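Local structure of ofchtiv-allosamidin (Ostrinia furnacalis, 6JMB) at residues A[192-197]-A[250-255]; A[204-209]-A[246-251]. The protein probably hydrolyses chitin as a group IV insect chitinase of glycoside hydrolase family 18, and is held here with the inhibitor allosamidin. All blocks are in the same frame, centred on the assembly; numbering follows the deposited sequence.

In the fold
Contact 1 and contact 2 both end on strand 243-256 and share Y250 and G251, and their centres are only about 6 Å apart. Their other segments, 192-197 and 204-209, belong to the long loop after strand 187-190. The parts meet directly as well: the backbone D194 N lies 2.9 Å from N206 OD1, a probable hydrogen bond, and T192 OG1 is 2.6 Å from G246 O, another probable one. Contact 1 faces the pocket, where Y193, D194 and Y250 touch allosamizoline. Contact 2 forms a buried second layer: N206 lies beside the Y250 ring and links the backbone of D194, whose carboxylate accepts from the ligand, to the strand through a weak bond and a water.

Contact 1. Residues A[192-197]-A[250-255]; sequences TYDMHG and YGRTFQ. With AMI (allosamizoline), chain C.
D194 meets two flat groups at their edges: its OD1 lies in the plane of the Y250 ring and in that of the R252 guanidinium. Y250 OH donates to D194 OD1 at 2.6 Å, coming from above the carboxylate plane. R252 makes a side-on salt bridge, giving both bonds to that oxygen: NE meets D194 OD1 at 2.9 Å on its anti side, somewhat out of the carboxylate plane, and NH2 meets it at 2.8 Å from above that plane. Carboxylate and guanidinium planes are 60° apart. Three donors thus grip OD1, which together with the ligand bond at D194 OD2, where allosamizoline O6 donates at 2.6 Å, probably limits rotation of the carboxylate. The chain of R252, extended out to NE (chi2 -167°, chi3 167°), carries its CD past H196 O and G197 CA. The Y193 side chain crosses Y250 at about a right angle, with CD1 3.2 Å from Y250 OH, and has allosamizoline O7 at its ring edge. Farther along, F254 CE2 is 3.2 Å from G197 O, and its ring meets W318. Y193 and D194 close the M-x-Y-D motif of family 18 chitinases, here lining the allosamizoline site at the mouth of the TIM barrel.

Contact 2. Residues A[204-209]-A[246-251]; sequences GHNAPL and GVPFYG
N206 brings its amide nitrogen up to the Y250 ring, ND2 lying 3.5 Å from Y250 CE2, with CG and OD1 of N206 a little farther off. The two side chains cross at about a right angle, with the amide plane tilted 57° from the ring, and ND2 comes in obliquely. With CG anti to the backbone N (chi1 -174°), N206 stretches from the loop to the strand and brings ND2 to the backbone there. From that position ND2 makes a weak bond to Y250 O at 3.3 Å, bent to 120° at the hydrogen. A water supplements it: it accepts from N206 ND2 at 3.0 Å and donates to Y250 O at 2.8 Å, so the same donor and acceptor are joined both directly and through solvent. ND2 also rests on the proline two residues before the tyrosine, 3.5 Å from P248 CB. Next to N206, A207 CB packs on the same proline ring, 3.9 Å from P248 CG and at a similar distance from CD. The other end of the amide is occupied too, since N206 OD1 accepts from the backbone N of D194. With an alanine in place of Y250, the N206 amide would probably face a gap where the ring had been, and the D194 carboxylate would be likely to lose a hydroxyl donor and turn more easily. The direct bond being long and bent, the polar link between loop and strand probably depends much on the bridging water, with apolar alanine-on-proline packing beside it.

Contact 1. Residues A[192-197]-A[250-255]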
loop_
_atom_site.group_PDB
_atom_site.type_symbol
_atom_site.label_atom_id
_atom_site.label_comp_id
_atom_site.label_asym_id
_atom_site.label_seq_id
_atom_site.Cartn_x
_atom_site.Cartn_y
_atom_site.Cartn_z
ATOM N N THR A 192 1.162 -2.620 5.870
ATOM C CA THR A 192 0.495 -3.527 6.809
ATOM C C THR A 192 -0.742 -4.182 6.180
ATOM O O THR A 192 -1.882 -4.005 6.609
ATOM C CB THR A 192 0.194 -2.804 8.121
ATOM O OG1 THR A 192 -0.154 -1.434 7.858
ATOM C CG2 THR A 192 1.412 -2.837 9.043
ATOM N N TYR A 193 -0.477 -4.959 5.136
ATOM C CA TYR A 193 -1.473 -5.746 4.419
ATOM C C TYR A 193 -0.702 -6.788 3.621
ATOM O O TYR A 193 0.520 -6.899 3.746
ATOM C CB TYR A 193 -2.392 -4.867 3.556
ATOM C CG TYR A 193 -1.692 -3.708 2.883
ATOM C CD1 TYR A 193 -0.817 -3.916 1.824
ATOM C CD2 TYR A 193 -1.897 -2.407 3.313
ATOM C CE1 TYR A 193 -0.174 -2.855 1.204
ATOM C CE2 TYR A 193 -1.265 -1.342 2.697
ATOM C CZ TYR A 193 -0.402 -1.578 1.656
ATOM O OH TYR A 193 0.237 -0.520 1.048
ATOM N N ASP A 194 -1.418 -7.573 2.810
ATOM C CA ASP A 194 -0.823 -8.753 2.174
ATOM C C ASP A 194 -0.229 -9.701 3.213
ATOM O O ASP A 194 0.729 -10.433 2.936
ATOM C CB ASP A 194 0.217 -8.388 1.111
ATOM C CG ASP A 194 -0.325 -7.443 0.075
ATOM O OD1 ASP A 194 -1.483 -7.631 -0.348
ATOM O OD2 ASP A 194 0.409 -6.513 -0.319
ATOM N N MET A 195 -0.803 -9.686 4.414
ATOM C CA MET A 195 -0.316 -10.553 5.481
ATOM C C MET A 195 -0.528 -12.010 5.124
ATOM O O MET A 195 0.311 -12.868 5.441
ATOM C CB MET A 195 -1.055 -10.213 6.771
ATOM C CG MET A 195 -0.787 -8.806 7.261
ATOM S SD MET A 195 0.810 -8.724 8.080
ATOM C CE MET A 195 0.966 -6.961 8.364
ATOM N N HIS A 196 -1.652 -12.297 4.469
ATOM C CA HIS A 196 -1.991 -13.604 3.946
ATOM C C HIS A 196 -2.685 -13.405 2.612
ATOM O O HIS A 196 -3.222 -12.336 2.317
ATOM C CB HIS A 196 -2.900 -14.352 4.925
ATOM C CG HIS A 196 -2.258 -14.565 6.253
ATOM N ND1 HIS A 196 -1.229 -15.464 6.433
ATOM C CD2 HIS A 196 -2.429 -13.941 7.442
ATOM C CE1 HIS A 196 -0.824 -15.417 7.691
ATOM N NE2 HIS A 196 -1.536 -14.503 8.323
ATOM N N GLY A 197 -2.652 -14.448 1.801
ATOM C CA GLY A 197 -3.231 -14.375 0.477
ATOM C C GLY A 197 -3.255 -15.749 -0.145
ATOM O O GLY A 197 -2.879 -16.740 0.483
ATOM N N TYR A 250 -8.608 -3.226 -0.859
ATOM C CA TYR A 250 -8.883 -4.411 -1.649
ATOM C C TYR A 250 -8.878 -5.590 -0.692
ATOM O O TYR A 250 -8.384 -5.498 0.438
ATOM C CB TYR A 250 -7.814 -4.621 -2.739
ATOM C CG TYR A 250 -6.436 -4.815 -2.144
ATOM C CD1 TYR A 250 -5.670 -3.720 -1.751
ATOM C CD2 TYR A 250 -5.912 -6.084 -1.948
ATOM C CE1 TYR A 250 -4.431 -3.882 -1.177
ATOM C CE2 TYR A 250 -4.659 -6.257 -1.372
ATOM C CZ TYR A 250 -3.926 -5.145 -0.991
ATOM O OH TYR A 250 -2.679 -5.289 -0.417
ATOM N N GLY A 251 -9.443 -6.702 -1.158
ATOM C CA GLY A 251 -9.417 -7.950 -0.432
ATOM C C GLY A 251 -8.711 -9.020 -1.249
ATOM O O GLY A 251 -8.340 -8.807 -2.410
ATOM N N ARG A 252 -8.529 -10.183 -0.627
ATOM C CA ARG A 252 -7.892 -11.315 -1.285
ATOM C C ARG A 252 -8.815 -12.525 -1.234
ATOM O O ARG A 252 -9.585 -12.700 -0.281
ATOM C CB ARG A 252 -6.504 -11.600 -0.692
ATOM C CG ARG A 252 -5.543 -10.446 -0.948
ATOM C CD ARG A 252 -4.091 -10.808 -0.656
ATOM N NE ARG A 252 -3.198 -9.788 -1.204
ATOM C CZ ARG A 252 -2.851 -9.705 -2.486
ATOM N NH1 ARG A 252 -3.301 -10.599 -3.360
ATOM N NH2 ARG A 252 -2.042 -8.730 -2.898
ATOM N N THR A 253 -8.757 -13.345 -2.288
ATOM C CA THR A 253 -9.774 -14.357 -2.537
ATOM C C THR A 253 -9.141 -15.732 -2.699
ATOM O O THR A 253 -8.036 -15.876 -3.238
ATOM C CB THR A 253 -10.625 -14.022 -3.775
ATOM O OG1 THR A 253 -9.857 -14.257 -4.957
ATOM C CG2 THR A 253 -11.088 -12.562 -3.755
ATOM N N PHE A 254 -9.875 -16.741 -2.229
ATOM C CA PHE A 254 -9.385 -18.106 -2.118
ATOM C C PHE A 254 -10.452 -19.068 -2.625
ATOM O O PHE A 254 -11.650 -18.771 -2.607
ATOM C CB PHE A 254 -9.133 -18.489 -0.650
ATOM C CG PHE A 254 -8.102 -17.656 0.059
ATOM C CD1 PHE A 254 -8.385 -16.358 0.465
ATOM C CD2 PHE A 254 -6.861 -18.199 0.378
ATOM C CE1 PHE A 254 -7.433 -15.604 1.148
ATOM C CE2 PHE A 254 -5.910 -17.450 1.063
ATOM C CZ PHE A 254 -6.201 -16.153 1.446
ATOM N N GLN A 255 -9.996 -20.248 -3.054
ATOM C CA GLN A 255 -10.848 -21.399 -3.342
ATOM C C GLN A 255 -10.660 -22.377 -2.190
ATOM O O GLN A 255 -9.566 -22.919 -2.009
ATOM C CB GLN A 255 -10.422 -22.051 -4.659
ATOM C CG GLN A 255 -11.227 -23.288 -5.026
ATOM C CD GLN A 255 -10.626 -24.066 -6.186
ATOM O OE1 GLN A 255 -9.419 -24.029 -6.422
ATOM N NE2 GLN A 255 -11.476 -24.776 -6.921
HETATM C C1 AMI C . 1.722 -2.703 -2.688
HETATM C C2 AMI C . 2.864 -2.440 -3.750
HETATM C C3 AMI C . 2.182 -2.499 -5.025
HETATM C C4 AMI C . 1.006 -3.536 -4.802
HETATM C C5 AMI C . 0.471 -3.070 -3.533
HETATM C C6 AMI C . -0.437 -4.132 -2.812
HETATM C C7 AMI C . 2.540 -0.649 -2.494
HETATM C C8 AMI C . 3.873 1.518 -2.415
HETATM C C9 AMI C . 1.837 1.212 -0.890
HETATM N N2 AMI C . 3.345 -1.258 -3.469
HETATM N N7 AMI C . 2.756 0.692 -1.937
HETATM O O3 AMI C . 3.086 -2.867 -6.065
HETATM O O4 AMI C . -0.042 -3.472 -5.760
HETATM O O6 AMI C . 0.292 -5.336 -2.687
HETATM O O7 AMI C . 1.506 -1.421 -2.056
#

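Contact 2. Residues A[204-209]-A[246-251]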
loop_
_atom_site.group_PDB
_atom_site.type_symbol
_atom_site.label_atom_id
_atom_site.label_comp_id
_atom_site.label_asym_id
_atom_site.label_seq_id
_atom_site.Cartn_x
_atom_site.Cartn_y
_atom_site.Cartn_z
ATOM N N GLY A 204 -6.678 -16.864 5.083
ATOM C CA GLY A 204 -6.155 -15.966 6.095
ATOM C C GLY A 204 -6.506 -14.547 5.717
ATOM O O GLY A 204 -6.917 -14.263 4.587
ATOM N N HIS A 205 -6.349 -13.656 6.683
ATOM C CA HIS A 205 -6.764 -12.278 6.487
ATOM C C HIS A 205 -5.678 -11.464 5.804
ATOM O O HIS A 205 -4.482 -11.633 6.064
ATOM C CB HIS A 205 -7.151 -11.626 7.813
ATOM C CG HIS A 205 -8.268 -12.330 8.518
ATOM N ND1 HIS A 205 -9.508 -12.523 7.950
ATOM C CD2 HIS A 205 -8.324 -12.894 9.747
ATOM C CE1 HIS A 205 -10.283 -13.171 8.802
ATOM N NE2 HIS A 205 -9.589 -13.405 9.902
ATOM N N ASN A 206 -6.119 -10.567 4.932
ATOM C CA ASN A 206 -5.206 -9.671 4.238
ATOM C C ASN A 206 -4.551 -8.706 5.219
ATOM O O ASN A 206 -3.356 -8.402 5.099
ATOM C CB ASN A 206 -6.017 -8.926 3.176
ATOM C CG ASN A 206 -5.176 -8.060 2.268
ATOM O OD1 ASN A 206 -4.031 -8.380 1.940
ATOM N ND2 ASN A 206 -5.762 -6.956 1.824
ATOM N N ALA A 207 -5.306 -8.241 6.211
ATOM C CA ALA A 207 -4.779 -7.279 7.171
ATOM C C ALA A 207 -5.404 -7.484 8.544
ATOM O O ALA A 207 -6.066 -6.580 9.069
ATOM C CB ALA A 207 -5.031 -5.855 6.667
ATOM N N PRO A 208 -5.199 -8.636 9.177
ATOM C CA PRO A 208 -5.715 -8.814 10.539
ATOM C C PRO A 208 -4.986 -7.882 11.493
ATOM O O PRO A 208 -3.773 -7.694 11.391
ATOM C CB PRO A 208 -5.383 -10.277 10.846
ATOM C CG PRO A 208 -4.134 -10.540 10.052
ATOM C CD PRO A 208 -4.233 -9.690 8.800
ATOM N N LEU A 209 -5.736 -7.291 12.426
ATOM C CA LEU A 209 -5.119 -6.403 13.404
ATOM C C LEU A 209 -4.340 -7.193 14.448
ATOM O O LEU A 209 -3.206 -6.837 14.793
ATOM C CB LEU A 209 -6.201 -5.549 14.066
ATOM C CG LEU A 209 -5.819 -4.264 14.794
ATOM C CD1 LEU A 209 -4.842 -3.439 13.971
ATOM C CD2 LEU A 209 -7.088 -3.467 15.075
ATOM N N GLY A 246 -0.188 1.428 6.875
ATOM C CA GLY A 246 -0.915 1.086 5.667
ATOM C C GLY A 246 -2.212 0.352 5.954
ATOM O O GLY A 246 -2.324 -0.423 6.908
ATOM N N VAL A 247 -3.207 0.615 5.108
ATOM C CA VAL A 247 -4.468 -0.131 5.097
ATOM C C VAL A 247 -4.838 -0.451 3.658
ATOM O O VAL A 247 -4.493 0.283 2.723
ATOM C CB VAL A 247 -5.620 0.658 5.766
ATOM C CG1 VAL A 247 -5.285 0.970 7.221
ATOM C CG2 VAL A 247 -5.925 1.942 4.988
ATOM N N PRO A 248 -5.537 -1.572 3.452
ATOM C CA PRO A 248 -5.899 -1.977 2.086
ATOM C C PRO A 248 -7.320 -1.593 1.700
ATOM O O PRO A 248 -8.249 -1.736 2.500
ATOM C CB PRO A 248 -5.767 -3.501 2.149
ATOM C CG PRO A 248 -6.223 -3.826 3.563
ATOM C CD PRO A 248 -5.809 -2.645 4.435
ATOM N N PHE A 249 -7.506 -1.141 0.459
ATOM C CA PHE A 249 -8.825 -0.921 -0.119
ATOM C C PHE A 249 -9.220 -2.066 -1.045
ATOM O O PHE A 249 -10.051 -1.887 -1.943
ATOM C CB PHE A 249 -8.876 0.407 -0.881
ATOM C CG PHE A 249 -9.010 1.634 -0.011
ATOM C CD1 PHE A 249 -8.742 1.613 1.356
ATOM C CD2 PHE A 249 -9.418 2.824 -0.587
ATOM C CE1 PHE A 249 -8.873 2.773 2.125
ATOM C CE2 PHE A 249 -9.553 3.981 0.170
ATOM C CZ PHE A 249 -9.285 3.958 1.530
ATOM N N TYR A 250 -8.608 -3.226 -0.859
ATOM C CA TYR A 250 -8.883 -4.411 -1.649
ATOM C C TYR A 250 -8.878 -5.590 -0.692
ATOM O O TYR A 250 -8.384 -5.498 0.438
ATOM C CB TYR A 250 -7.814 -4.621 -2.739
ATOM C CG TYR A 250 -6.436 -4.815 -2.144
ATOM C CD1 TYR A 250 -5.670 -3.720 -1.751
ATOM C CD2 TYR A 250 -5.912 -6.084 -1.948
ATOM C CE1 TYR A 250 -4.431 -3.882 -1.177
ATOM C CE2 TYR A 250 -4.659 -6.257 -1.372
ATOM C CZ TYR A 250 -3.926 -5.145 -0.991
ATOM O OH TYR A 250 -2.679 -5.289 -0.417
ATOM N N GLY A 251 -9.443 -6.702 -1.158
ATOM C CA GLY A 251 -9.417 -7.950 -0.432
ATOM C C GLY A 251 -8.711 -9.020 -1.249
ATOM O O GLY A 251 -8.340 -8.807 -2.410
HETATM O O HOH W 1 -8.441 -6.492 3.099
#